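Local coordinates for protein spaetzle C-106 (Drosophila melanogaster, PDB 4LXR) that serves as the activated, disulfide-linked dimeric cytokine that binds the Toll receptor, switching on antifungal defence and setting dorsal-ventral polarity in the embryo, at residues Q43-C54 / I95-L103. Sequence-based numbering, arbitrary orientation.
Sequences QIEECEGADQPC and IPSCCKCAL
Two disulfides tie 43-54 to 95-103: C47 SG to C99 SG at 2.1 Å and C54 SG to C101 SG at 2.0 Å. In both, the sulfur on 95-103 is set opposite the backbone N (chi1 -169° at C99, 179° at C101), which sends it across to a partner sulfur seated beside the backbone N of C47 or C54. Toward the start of the strands the link becomes non-covalent. E45 N donates to P96 O over 3.1 Å, approaching from well above the carbonyl plane. E45 stretches its extended side chain over the backbone of C98, and its OE1 takes the N-H of C99 at 3.3 Å, on the anti side and somewhat out of the carboxylate plane. I44 CG2 meets I95 CG2 at 3.6 Å, the two side chains crossing at about a right angle, while the E46 side chain lies alongside the P96 ring, pointing the same way, with E46 CG 3.8 Å from P96 CB. Strands 43-47 and 95-102 run in the same general direction at 50°, each paired antiparallel with another strand, 43-47 with 12-16 and 95-102 with 67-73; with the C10-C68 disulfide, the two bridges here make up the cystine knot of the Spaetzle family. E45 OE2 pairs with R14 and OE1 with K100 of the second subunit, two positive partners that would probably favour the charged carboxylate. Q70 of strand 67-73 ties the backbone of E45 and C47 through its side-chain amide. C98 keeps its CB against E45 OE1, and its SG forms the interchain disulfide with C98 SG of the second subunit.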
loop_
_atom_site.group_PDB
_atom_site.type_symbol
_atom_site.label_atom_id
_atom_site.label_comp_id
_atom_site.label_asym_id
_atom_site.label_seq_id
_atom_site.Cartn_x
_atom_site.Cartn_y
_atom_site.Cartn_z
ATOM N N GLN C 43 -13.652 20.725 -18.536
ATOM C CA GLN C 43 -12.460 20.365 -19.283
ATOM C C GLN C 43 -12.061 18.908 -19.080
ATOM O O GLN C 43 -12.172 18.351 -17.985
ATOM C CB GLN C 43 -11.294 21.312 -18.993
ATOM C CG GLN C 43 -10.527 21.039 -17.722
ATOM C CD GLN C 43 -9.250 21.856 -17.648
ATOM O OE1 GLN C 43 -8.685 22.250 -18.677
ATOM N NE2 GLN C 43 -8.794 22.129 -16.426
ATOM N N ILE C 44 -11.610 18.291 -20.163
ATOM C CA ILE C 44 -11.289 16.880 -20.155
ATOM C C ILE C 44 -9.905 16.670 -20.737
ATOM O O ILE C 44 -9.393 17.525 -21.456
ATOM C CB ILE C 44 -12.307 16.081 -20.986
ATOM C CG1 ILE C 44 -12.164 16.422 -22.473
ATOM C CG2 ILE C 44 -13.711 16.368 -20.507
ATOM C CD1 ILE C 44 -13.172 15.724 -23.360
ATOM N N GLU C 45 -9.289 15.543 -20.401
ATOM C CA GLU C 45 -8.049 15.139 -21.048
ATOM C C GLU C 45 -8.197 13.739 -21.612
ATOM O O GLU C 45 -8.544 12.808 -20.881
ATOM C CB GLU C 45 -6.873 15.194 -20.074
ATOM C CG GLU C 45 -5.527 14.866 -20.732
ATOM C CD GLU C 45 -4.355 15.123 -19.810
ATOM O OE1 GLU C 45 -3.575 14.177 -19.533
ATOM O OE2 GLU C 45 -4.230 16.281 -19.358
ATOM N N GLU C 46 -7.948 13.594 -22.911
ATOM C CA GLU C 46 -8.080 12.303 -23.586
ATOM C C GLU C 46 -6.770 11.878 -24.201
ATOM O O GLU C 46 -6.035 12.718 -24.704
ATOM C CB GLU C 46 -9.117 12.371 -24.704
ATOM C CG GLU C 46 -10.550 12.408 -24.241
ATOM C CD GLU C 46 -11.523 12.385 -25.399
ATOM O OE1 GLU C 46 -11.322 13.167 -26.352
ATOM O OE2 GLU C 46 -12.483 11.580 -25.356
ATOM N N CYS C 47 -6.485 10.577 -24.168
ATOM C CA CYS C 47 -5.317 10.043 -24.851
ATOM C C CYS C 47 -5.420 10.367 -26.348
ATOM O O CYS C 47 -6.487 10.217 -26.944
ATOM C CB CYS C 47 -5.198 8.531 -24.642
ATOM S SG CYS C 47 -4.911 8.006 -22.918
ATOM N N GLU C 48 -4.313 10.815 -26.941
ATOM C CA GLU C 48 -4.296 11.174 -28.356
ATOM C C GLU C 48 -4.539 9.946 -29.230
ATOM O O GLU C 48 -5.131 10.053 -30.305
ATOM C CB GLU C 48 -2.985 11.874 -28.743
ATOM C CG GLU C 48 -3.068 12.659 -30.049
ATOM C CD GLU C 48 -1.728 13.225 -30.494
ATOM O OE1 GLU C 48 -1.377 14.356 -30.080
ATOM O OE2 GLU C 48 -1.030 12.535 -31.266
ATOM N N GLY C 49 -4.094 8.781 -28.767
ATOM C CA GLY C 49 -4.373 7.540 -29.473
ATOM C C GLY C 49 -4.929 6.435 -28.586
ATOM O O GLY C 49 -4.993 6.586 -27.366
ATOM N N ALA C 50 -5.328 5.323 -29.197
ATOM C CA ALA C 50 -5.773 4.151 -28.443
ATOM C C ALA C 50 -4.676 3.086 -28.348
ATOM O O ALA C 50 -4.121 2.672 -29.366
ATOM C CB ALA C 50 -7.029 3.560 -29.075
ATOM N N ASP C 51 -4.368 2.656 -27.125
ATOM C CA ASP C 51 -3.390 1.587 -26.876
ATOM C C ASP C 51 -1.982 1.919 -27.351
ATOM O O ASP C 51 -1.163 1.022 -27.558
ATOM C CB ASP C 51 -3.826 0.271 -27.524
ATOM C CG ASP C 51 -5.105 -0.274 -26.936
ATOM O OD1 ASP C 51 -5.807 0.478 -26.227
ATOM O OD2 ASP C 51 -5.410 -1.457 -27.193
ATOM N N GLN C 52 -1.698 3.199 -27.526
ATOM C CA GLN C 52 -0.393 3.604 -28.018
ATOM C C GLN C 52 0.688 3.274 -26.993
ATOM O O GLN C 52 0.491 3.469 -25.792
ATOM C CB GLN C 52 -0.399 5.092 -28.366
ATOM C CG GLN C 52 -1.377 5.440 -29.501
ATOM C CD GLN C 52 -0.908 4.919 -30.852
ATOM O OE1 GLN C 52 -1.628 4.194 -31.541
ATOM N NE2 GLN C 52 0.308 5.289 -31.235
ATOM N N PRO C 53 1.821 2.729 -27.461
ATOM C CA PRO C 53 2.956 2.519 -26.556
ATOM C C PRO C 53 3.426 3.863 -26.013
ATOM O O PRO C 53 3.252 4.880 -26.679
ATOM C CB PRO C 53 4.023 1.897 -27.466
ATOM C CG PRO C 53 3.610 2.271 -28.865
ATOM C CD PRO C 53 2.114 2.296 -28.839
ATOM N N CYS C 54 3.987 3.868 -24.812
ATOM C CA CYS C 54 4.418 5.114 -24.190
ATOM C C CYS C 54 5.735 5.603 -24.806
ATOM O O CYS C 54 6.523 4.810 -25.325
ATOM C CB CYS C 54 4.572 4.929 -22.665
ATOM S SG CYS C 54 3.184 4.077 -21.813
ATOM N N ILE C 95 -15.766 11.155 -16.664
ATOM C CA ILE C 95 -15.104 12.211 -17.426
ATOM C C ILE C 95 -13.640 11.826 -17.659
ATOM O O ILE C 95 -12.915 11.580 -16.699
ATOM C CB ILE C 95 -15.146 13.558 -16.657
ATOM C CG1 ILE C 95 -16.588 13.989 -16.388
ATOM C CG2 ILE C 95 -14.416 14.644 -17.420
ATOM C CD1 ILE C 95 -17.361 14.365 -17.635
ATOM N N PRO C 96 -13.205 11.755 -18.932
ATOM C CA PRO C 96 -11.778 11.520 -19.209
ATOM C C PRO C 96 -10.963 12.601 -18.510
ATOM O O PRO C 96 -11.239 13.781 -18.730
ATOM C CB PRO C 96 -11.685 11.676 -20.727
ATOM C CG PRO C 96 -13.064 11.399 -21.223
ATOM C CD PRO C 96 -13.990 11.924 -20.167
ATOM N N SER C 97 -10.015 12.211 -17.660
ATOM C CA SER C 97 -9.365 13.168 -16.769
ATOM C C SER C 97 -7.862 13.293 -16.995
ATOM O O SER C 97 -7.271 14.314 -16.642
ATOM C CB SER C 97 -9.657 12.837 -15.302
ATOM O OG SER C 97 -9.308 11.495 -15.014
ATOM N N CYS C 98 -7.261 12.246 -17.558
ATOM C CA CYS C 98 -5.866 12.269 -18.003
ATOM C C CYS C 98 -5.460 10.960 -18.679
ATOM O O CYS C 98 -6.189 9.966 -18.622
ATOM C CB CYS C 98 -4.892 12.583 -16.854
ATOM S SG CYS C 98 -4.740 11.313 -15.598
ATOM N N CYS C 99 -4.282 10.983 -19.301
ATOM C CA CYS C 99 -3.727 9.844 -20.016
ATOM C C CYS C 99 -2.420 9.456 -19.352
ATOM O O CYS C 99 -1.527 10.281 -19.188
ATOM C CB CYS C 99 -3.460 10.230 -21.471
ATOM S SG CYS C 99 -3.073 8.861 -22.585
ATOM N N LYS C 100 -2.293 8.206 -18.942
ATOM C CA LYS C 100 -1.098 7.823 -18.195
ATOM C C LYS C 100 -0.502 6.550 -18.742
ATOM O O LYS C 100 -1.208 5.718 -19.314
ATOM C CB LYS C 100 -1.413 7.643 -16.704
ATOM C CG LYS C 100 -2.092 8.845 -16.070
ATOM C CD LYS C 100 -1.909 8.882 -14.548
ATOM C CE LYS C 100 -2.841 7.933 -13.829
ATOM N NZ LYS C 100 -2.555 7.959 -12.368
ATOM N N CYS C 101 0.793 6.389 -18.527
ATOM C CA CYS C 101 1.491 5.218 -19.010
ATOM C C CYS C 101 1.400 4.119 -17.970
ATOM O O CYS C 101 1.828 4.296 -16.834
ATOM C CB CYS C 101 2.953 5.546 -19.314
ATOM S SG CYS C 101 3.886 4.124 -19.894
ATOM N N ALA C 102 0.832 2.987 -18.367
ATOM C CA ALA C 102 0.648 1.856 -17.463
ATOM C C ALA C 102 1.746 0.817 -17.683
ATOM O O ALA C 102 2.048 0.456 -18.817
ATOM C CB ALA C 102 -0.722 1.241 -17.681
ATOM N N LEU C 103 2.356 0.358 -16.596
ATOM C CA LEU C 103 3.374 -0.681 -16.672
ATOM C C LEU C 103 2.801 -1.993 -16.135
ATOM O O LEU C 103 2.205 -2.013 -15.066
ATOM C CB LEU C 103 4.598 -0.279 -15.846
ATOM C CG LEU C 103 5.134 1.138 -16.069
ATOM C CD1 LEU C 103 6.175 1.483 -15.019
ATOM C CD2 LEU C 103 5.705 1.302 -17.481
#